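Local coordinates for alkaline phosphatase (Thermus thermophilus, PDB 7KWD), which is a homodimeric metalloenzyme that binds zinc and magnesium and probably hydrolyses phosphate monoesters, at residues K123-A127 / S151-S155; Q337-L342 / K420-I426; V375-E381 / A412-R416. All blocks are in the same frame, centred on the assembly; numbering follows the deposited sequence.

Contact 1: K123-A127 / S151-S155; sequences KPFFA and SFVIS
P124 and F152 lie 5.3 Å apart between their CA atoms, and A127 and V153 5.1 Å, which brings the first turn of helix 125-131 against the segment at the end of helix 147-153. One backbone bond joins the two. F126 N donates to F152 O at 3.0 Å, and the N-H...O angle of 133° makes it a bent bond. P124 is the N-cap of its helix, so the amide of F126 belongs to the first turn, where no earlier helical carbonyl is available. The carbonyl of F152 fills that role from the other segment.

Beside this bond the two phenyl rings form a T-shaped (edge-to-face) stack. The CD2 edge of F152 points at the middle of the F126 face, 3.6 Å above the ring plane. The centroids are 5.0 Å apart and the planes stand at 87°. CG of F126 lies anti to the carbonyl carbon (chi1 -79°), which turns the ring toward F152. V153 CG1 reaches the edge of the same ring and meets F126 CB at 3.8 Å. The P124 ring lies on backbone: P124 CB is 3.2 Å from S151 O, and its CG lies against the V153 carbonyl carbon.

The contact is buried near the metal centre. The F152 side chain is about 5 Å from that of T148, a magnesium ligand, and S151 OG is hydrogen-bonded to T148 O. Helix 95-104 covers S151 and F152, helix 162-172 covers A127 and V153, and V266 and Q268 of strand 265-271 pack on F126.

Contact 2: Q337-L342 / K420-I426; sequences QGVDLL and KPDRPNI
G338 and P424 meet backbone to backbone, with their CA atoms 3.9 Å apart. This is the tight part of the contact. N425 OD1 lies 2.9 Å from G338 N. The lack of a side chain at G338 lets the two backbones come this close. ND2 of N425 is held by the carbonyls of Y326 and S335, which fixes the amide. L341 and L342 extend the packing. CB of L341 rests on P424 CG at 3.8 Å, while L341 CD2 lies 3.6 Å from P421 O. L342 CD2 and I426 CD1 meet tip to tip at 4.0 Å.

N425 is the centre of an inverse gamma turn, with a weak bond from I426 N to P424 O. The turn leads the loop into strand 426-428, which pairs antiparallel with strand 310-325.

The other end is looser and faces solvent. K420 is exposed, with CG anti to its N (chi1 -160°) and an extended chain that crosses Q337 obliquely. K420 CE touches Q337 CD at 3.8 Å. Nearer the backbone, Q337 CB sits 4.1 Å from P421 CB. D422 turns away from the short helix 337-340, and its carboxylate pairs with R416.

Contact 3: V375-E381 / A412-R416; sequences VDLEDAE and AMVQR
A412 sits in a shallow hollow between L377 and E381, where the end of helix 406-412 meets the start of helix 379-391. The CA atoms of E381 and A412 are 5.0 Å apart. L377 is the bump on one side: L377 CD2 presses on A412 O at 3.0 Å, a very close approach. E381 closes the other side, its aliphatic part lying along the same carbonyl. The carboxylate also faces that carbonyl, with E381 OE2 at 3.2 Å from A412 O; both are acceptors, so nothing bonds them.

The carboxylate has partners of its own. E378 N donates to E381 OE1 at 2.9 Å, N-cap to third residue, which is one half of a capping box. R423 forms a salt bridge with the same oxygen. With an alanine in place of E381, the E378 amide would probably lose its capping acceptor and the R423 guanidinium a carboxylate partner.

Further out, R416 arches over this site, its chain bent at chi3 (-66°). R416 NH1 donates to E378 OE2 at 3.0 Å in a nearly straight salt bridge (167°). The oxygen lies in the guanidinium plane and uses its anti lone pair. NE of R416 pairs with D422, so carboxylates of E378 and D422 both pair with the guanidinium.

At the opposite end V375 and M413 cross at about a right angle. The bend of M413 at chi3 (-82°) brings M413 CE against V375 CG2 at 3.6 Å, while M413 CB lies by V375 CG1. The two valine methyls thus meet both ends of the methionine.

V414 and Q415 pack on R400 and V399 of the second subunit, so this edge lies at the dimer interface. Within the chain, helix 362-373 lies against the apolar side: V365 and F369 touch L377, and F369 also touches M413.

Overall arrangement
Contact 1 closes early in the chain, before the other two begin. Its centre is about 42 Å from that of contact 2 and about 46 Å from that of contact 3, on the opposite side of the chain's centre. It lies near the magnesium site. Contacts 2 and 3 are neighbours, with centres about 13 Å apart. Contact 3 is nested in the loop closed by contact 2, and that loop, inserted between strands 310-325 and 426-428, has helices but no strands. R423 joins them: R423 NH1 lies 2.9 Å from V414 O, a probable hydrogen bond. Contact 2 closes the ends of this helical excursion; contact 3 lies farther from the chain's centre and reaches the second subunit.

Contact 1: K123-A127 / S151-S155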
# COMPACT_ATOMS: atom_id res chain seq x y z
N LYS A 123 1.25 -24.21 -19.98
CA LYS A 123 0.42 -25.17 -19.27
C LYS A 123 0.15 -24.64 -17.89
O LYS A 123 1.10 -24.52 -17.09
CB LYS A 123 1.12 -26.53 -19.18
CG LYS A 123 0.25 -27.65 -18.63
CD LYS A 123 1.07 -28.93 -18.73
CE LYS A 123 0.40 -30.12 -18.09
NZ LYS A 123 1.28 -31.33 -18.22
N PRO A 124 -1.08 -24.27 -17.55
CA PRO A 124 -1.35 -23.68 -16.24
C PRO A 124 -1.62 -24.75 -15.19
O PRO A 124 -1.99 -25.89 -15.48
CB PRO A 124 -2.62 -22.85 -16.49
CG PRO A 124 -3.34 -23.58 -17.62
CD PRO A 124 -2.31 -24.39 -18.38
N PHE A 125 -1.47 -24.33 -13.94
CA PHE A 125 -1.27 -25.28 -12.84
C PHE A 125 -2.47 -26.18 -12.62
O PHE A 125 -2.31 -27.36 -12.30
CB PHE A 125 -0.91 -24.54 -11.53
CG PHE A 125 -0.49 -25.47 -10.47
CD1 PHE A 125 0.74 -26.09 -10.54
CD2 PHE A 125 -1.36 -25.82 -9.44
CE1 PHE A 125 1.12 -27.02 -9.59
CE2 PHE A 125 -0.99 -26.74 -8.49
CZ PHE A 125 0.25 -27.35 -8.58
N PHE A 126 -3.69 -25.66 -12.73
CA PHE A 126 -4.81 -26.56 -12.43
C PHE A 126 -5.00 -27.59 -13.55
O PHE A 126 -5.57 -28.67 -13.32
CB PHE A 126 -6.11 -25.78 -12.20
CG PHE A 126 -6.22 -25.16 -10.84
CD1 PHE A 126 -5.14 -25.12 -9.97
CD2 PHE A 126 -7.44 -24.65 -10.41
CE1 PHE A 126 -5.27 -24.57 -8.68
CE2 PHE A 126 -7.57 -24.07 -9.13
CZ PHE A 126 -6.49 -24.04 -8.27
N ALA A 127 -4.54 -27.29 -14.77
CA ALA A 127 -4.52 -28.32 -15.80
C ALA A 127 -3.54 -29.43 -15.44
O ALA A 127 -3.85 -30.63 -15.53
CB ALA A 127 -4.19 -27.66 -17.15
N SER A 151 -7.29 -18.34 -16.19
CA SER A 151 -5.85 -18.45 -16.37
C SER A 151 -5.29 -19.66 -15.66
O SER A 151 -4.15 -20.04 -15.92
CB SER A 151 -5.16 -17.20 -15.85
OG SER A 151 -5.25 -17.17 -14.41
N PHE A 152 -6.06 -20.27 -14.74
CA PHE A 152 -5.57 -21.43 -14.04
C PHE A 152 -5.82 -22.73 -14.78
O PHE A 152 -5.17 -23.73 -14.44
CB PHE A 152 -6.19 -21.55 -12.65
CG PHE A 152 -5.46 -20.76 -11.60
CD1 PHE A 152 -5.05 -19.47 -11.86
CD2 PHE A 152 -5.15 -21.32 -10.39
CE1 PHE A 152 -4.36 -18.74 -10.92
CE2 PHE A 152 -4.45 -20.60 -9.45
CZ PHE A 152 -4.07 -19.31 -9.70
N VAL A 153 -6.72 -22.74 -15.77
CA VAL A 153 -7.16 -23.99 -16.39
C VAL A 153 -6.92 -24.03 -17.90
O VAL A 153 -6.64 -25.10 -18.44
CB VAL A 153 -8.65 -24.27 -16.09
CG1 VAL A 153 -8.78 -24.69 -14.68
CG2 VAL A 153 -9.46 -23.02 -16.35
N ILE A 154 -7.05 -22.91 -18.62
CA ILE A 154 -7.02 -22.99 -20.09
C ILE A 154 -6.17 -21.89 -20.71
O ILE A 154 -5.83 -20.89 -20.09
CB ILE A 154 -8.44 -22.96 -20.71
CG1 ILE A 154 -9.24 -21.73 -20.26
CG2 ILE A 154 -9.21 -24.26 -20.36
CD1 ILE A 154 -9.04 -20.47 -21.16
N SER A 155 -5.85 -22.08 -21.99
CA SER A 155 -5.03 -21.14 -22.74
C SER A 155 -5.85 -20.48 -23.83
O SER A 155 -6.60 -21.14 -24.56
CB SER A 155 -3.83 -21.82 -23.40
OG SER A 155 -3.11 -20.82 -24.11

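Contact 2: Q337-L342 / K420-I426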
# COMPACT_ATOMS: atom_id res chain seq x y z
N GLN A 337 -13.69 9.14 11.18
CA GLN A 337 -15.07 9.41 10.78
C GLN A 337 -15.40 8.75 9.45
O GLN A 337 -16.51 8.26 9.25
CB GLN A 337 -15.30 10.92 10.67
CG GLN A 337 -15.32 11.65 12.00
CD GLN A 337 -16.33 11.06 12.95
OE1 GLN A 337 -17.53 11.07 12.67
NE2 GLN A 337 -15.86 10.50 14.05
N GLY A 338 -14.43 8.70 8.53
CA GLY A 338 -14.69 8.09 7.24
C GLY A 338 -15.09 6.63 7.34
O GLY A 338 -15.80 6.12 6.47
N VAL A 339 -14.61 5.94 8.36
CA VAL A 339 -15.02 4.56 8.59
C VAL A 339 -16.47 4.52 9.02
O VAL A 339 -17.27 3.72 8.52
CB VAL A 339 -14.08 3.91 9.63
CG1 VAL A 339 -14.56 2.54 10.04
CG2 VAL A 339 -12.61 3.84 9.07
N ASP A 340 -16.83 5.35 10.00
CA ASP A 340 -18.23 5.41 10.42
C ASP A 340 -19.13 5.72 9.24
O ASP A 340 -20.20 5.12 9.09
CB ASP A 340 -18.42 6.47 11.49
CG ASP A 340 -17.62 6.21 12.73
OD1 ASP A 340 -17.34 5.03 13.03
OD2 ASP A 340 -17.27 7.21 13.39
N LEU A 341 -18.70 6.63 8.37
CA LEU A 341 -19.53 7.11 7.27
C LEU A 341 -19.77 6.05 6.20
O LEU A 341 -20.57 6.28 5.29
CB LEU A 341 -18.85 8.34 6.65
CG LEU A 341 -19.25 9.77 6.99
CD1 LEU A 341 -20.28 9.82 8.08
CD2 LEU A 341 -18.08 10.65 7.32
N LEU A 342 -19.12 4.89 6.29
CA LEU A 342 -19.44 3.79 5.39
C LEU A 342 -20.64 3.01 5.84
O LEU A 342 -21.29 2.35 5.01
CB LEU A 342 -18.24 2.84 5.24
CG LEU A 342 -16.98 3.45 4.64
CD1 LEU A 342 -15.98 2.37 4.21
CD2 LEU A 342 -17.29 4.31 3.42
N LYS A 420 -14.05 18.14 10.19
CA LYS A 420 -14.59 16.83 10.52
C LYS A 420 -15.28 16.28 9.28
O LYS A 420 -16.19 16.92 8.75
CB LYS A 420 -15.56 16.93 11.69
CG LYS A 420 -15.80 15.61 12.40
CD LYS A 420 -16.56 15.85 13.71
CE LYS A 420 -16.89 14.56 14.45
NZ LYS A 420 -17.86 14.79 15.57
N PRO A 421 -14.85 15.14 8.75
CA PRO A 421 -15.45 14.63 7.51
C PRO A 421 -16.97 14.58 7.58
O PRO A 421 -17.55 14.02 8.52
CB PRO A 421 -14.84 13.22 7.36
CG PRO A 421 -13.46 13.38 7.89
CD PRO A 421 -13.58 14.43 9.06
N ASP A 422 -17.61 15.22 6.60
CA ASP A 422 -19.04 15.07 6.37
C ASP A 422 -19.34 13.94 5.42
O ASP A 422 -20.46 13.42 5.40
CB ASP A 422 -19.64 16.37 5.82
CG ASP A 422 -18.96 16.86 4.54
OD1 ASP A 422 -17.71 16.74 4.41
OD2 ASP A 422 -19.69 17.40 3.68
N ARG A 423 -18.36 13.56 4.60
CA ARG A 423 -18.41 12.40 3.73
C ARG A 423 -17.08 11.69 3.85
O ARG A 423 -16.09 12.28 4.33
CB ARG A 423 -18.70 12.82 2.28
CG ARG A 423 -19.81 13.86 2.19
CD ARG A 423 -19.61 14.62 0.92
NE ARG A 423 -20.80 15.36 0.52
CZ ARG A 423 -20.83 16.14 -0.55
NH1 ARG A 423 -19.74 16.29 -1.28
NH2 ARG A 423 -21.95 16.78 -0.87
N PRO A 424 -17.00 10.42 3.47
CA PRO A 424 -15.81 9.63 3.80
C PRO A 424 -14.53 10.28 3.30
O PRO A 424 -14.41 10.62 2.13
CB PRO A 424 -16.07 8.29 3.09
CG PRO A 424 -17.57 8.16 3.04
CD PRO A 424 -18.04 9.60 2.80
N ASN A 425 -13.57 10.46 4.23
CA ASN A 425 -12.21 10.85 3.92
C ASN A 425 -11.39 9.66 3.38
O ASN A 425 -10.32 9.32 3.89
CB ASN A 425 -11.54 11.46 5.14
CG ASN A 425 -11.67 10.61 6.38
OD1 ASN A 425 -12.77 10.24 6.78
ND2 ASN A 425 -10.53 10.28 6.99
N ILE A 426 -11.89 9.08 2.29
CA ILE A 426 -11.21 8.04 1.51
C ILE A 426 -11.02 8.58 0.09
O ILE A 426 -12.00 8.91 -0.59
CB ILE A 426 -11.99 6.72 1.50
CG1 ILE A 426 -12.39 6.33 2.92
CG2 ILE A 426 -11.16 5.59 0.87
CD1 ILE A 426 -13.49 5.32 3.03

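Contact 3: V375-E381 / A412-R416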
# COMPACT_ATOMS: atom_id res chain seq x y z
N VAL A 375 -25.48 10.49 1.57
CA VAL A 375 -24.77 11.71 1.19
C VAL A 375 -25.78 12.71 0.66
O VAL A 375 -26.70 12.34 -0.08
CB VAL A 375 -23.69 11.42 0.12
CG1 VAL A 375 -23.25 12.70 -0.62
CG2 VAL A 375 -22.48 10.74 0.74
N ASP A 376 -25.60 13.99 1.03
CA ASP A 376 -26.47 15.09 0.59
C ASP A 376 -25.65 15.95 -0.37
O ASP A 376 -24.86 16.79 0.05
CB ASP A 376 -26.97 15.92 1.78
CG ASP A 376 -27.94 15.15 2.65
OD1 ASP A 376 -28.84 14.46 2.09
OD2 ASP A 376 -27.81 15.21 3.90
N LEU A 377 -25.84 15.71 -1.66
CA LEU A 377 -25.08 16.40 -2.69
C LEU A 377 -25.57 17.83 -2.89
O LEU A 377 -26.77 18.12 -2.83
CB LEU A 377 -25.20 15.64 -4.01
CG LEU A 377 -24.32 14.41 -4.20
CD1 LEU A 377 -24.59 13.83 -5.60
CD2 LEU A 377 -22.85 14.75 -4.03
N GLU A 378 -24.62 18.72 -3.17
CA GLU A 378 -24.93 20.03 -3.68
C GLU A 378 -25.40 19.92 -5.13
O GLU A 378 -25.08 18.97 -5.85
CB GLU A 378 -23.70 20.93 -3.61
CG GLU A 378 -23.23 21.30 -2.22
CD GLU A 378 -21.90 22.03 -2.24
OE1 GLU A 378 -21.64 22.74 -3.24
OE2 GLU A 378 -21.10 21.90 -1.27
N ASP A 379 -26.14 20.96 -5.57
CA ASP A 379 -26.59 21.04 -6.95
C ASP A 379 -25.43 20.83 -7.92
O ASP A 379 -25.53 20.03 -8.86
CB ASP A 379 -27.24 22.40 -7.24
CG ASP A 379 -28.40 22.70 -6.32
OD1 ASP A 379 -28.57 23.88 -5.97
OD2 ASP A 379 -29.14 21.75 -5.97
N ALA A 380 -24.33 21.57 -7.75
CA ALA A 380 -23.27 21.46 -8.74
C ALA A 380 -22.67 20.06 -8.79
O ALA A 380 -22.10 19.66 -9.81
CB ALA A 380 -22.16 22.47 -8.46
N GLU A 381 -22.77 19.31 -7.68
CA GLU A 381 -22.20 17.97 -7.64
C GLU A 381 -23.11 17.00 -8.38
O GLU A 381 -22.65 16.21 -9.21
CB GLU A 381 -21.97 17.54 -6.19
CG GLU A 381 -20.90 18.40 -5.46
CD GLU A 381 -20.83 18.12 -3.97
OE1 GLU A 381 -21.90 17.83 -3.39
OE2 GLU A 381 -19.72 18.21 -3.39
N ALA A 412 -17.81 13.56 -6.81
CA ALA A 412 -19.02 14.32 -6.49
C ALA A 412 -19.35 14.24 -5.01
O ALA A 412 -19.92 15.19 -4.45
CB ALA A 412 -20.18 13.81 -7.35
N MET A 413 -18.98 13.14 -4.33
CA MET A 413 -19.25 12.98 -2.91
C MET A 413 -17.98 13.11 -2.06
O MET A 413 -17.86 12.47 -1.01
CB MET A 413 -19.95 11.65 -2.64
CG MET A 413 -19.12 10.41 -2.92
SD MET A 413 -20.13 8.93 -2.62
CE MET A 413 -19.99 8.74 -0.86
N VAL A 414 -17.05 13.94 -2.50
CA VAL A 414 -15.83 14.17 -1.74
C VAL A 414 -16.15 14.90 -0.45
O VAL A 414 -17.11 15.66 -0.35
CB VAL A 414 -14.83 14.96 -2.61
CG1 VAL A 414 -15.39 16.33 -2.93
CG2 VAL A 414 -13.50 15.14 -1.93
N GLN A 415 -15.34 14.62 0.57
CA GLN A 415 -15.30 15.40 1.79
C GLN A 415 -15.23 16.88 1.50
O GLN A 415 -14.41 17.34 0.69
CB GLN A 415 -14.08 14.97 2.61
CG GLN A 415 -14.00 15.53 4.05
CD GLN A 415 -12.59 15.44 4.65
OE1 GLN A 415 -11.75 14.64 4.20
NE2 GLN A 415 -12.32 16.26 5.66
N ARG A 416 -16.07 17.64 2.19
CA ARG A 416 -16.07 19.10 2.10
C ARG A 416 -15.70 19.77 3.42
O ARG A 416 -15.10 20.85 3.41
CB ARG A 416 -17.46 19.61 1.68
CG ARG A 416 -17.95 19.13 0.34
CD ARG A 416 -19.42 19.49 0.17
NE ARG A 416 -20.23 18.77 1.14
CZ ARG A 416 -21.53 18.99 1.39
NH1 ARG A 416 -22.19 19.95 0.73
NH2 ARG A 416 -22.16 18.25 2.28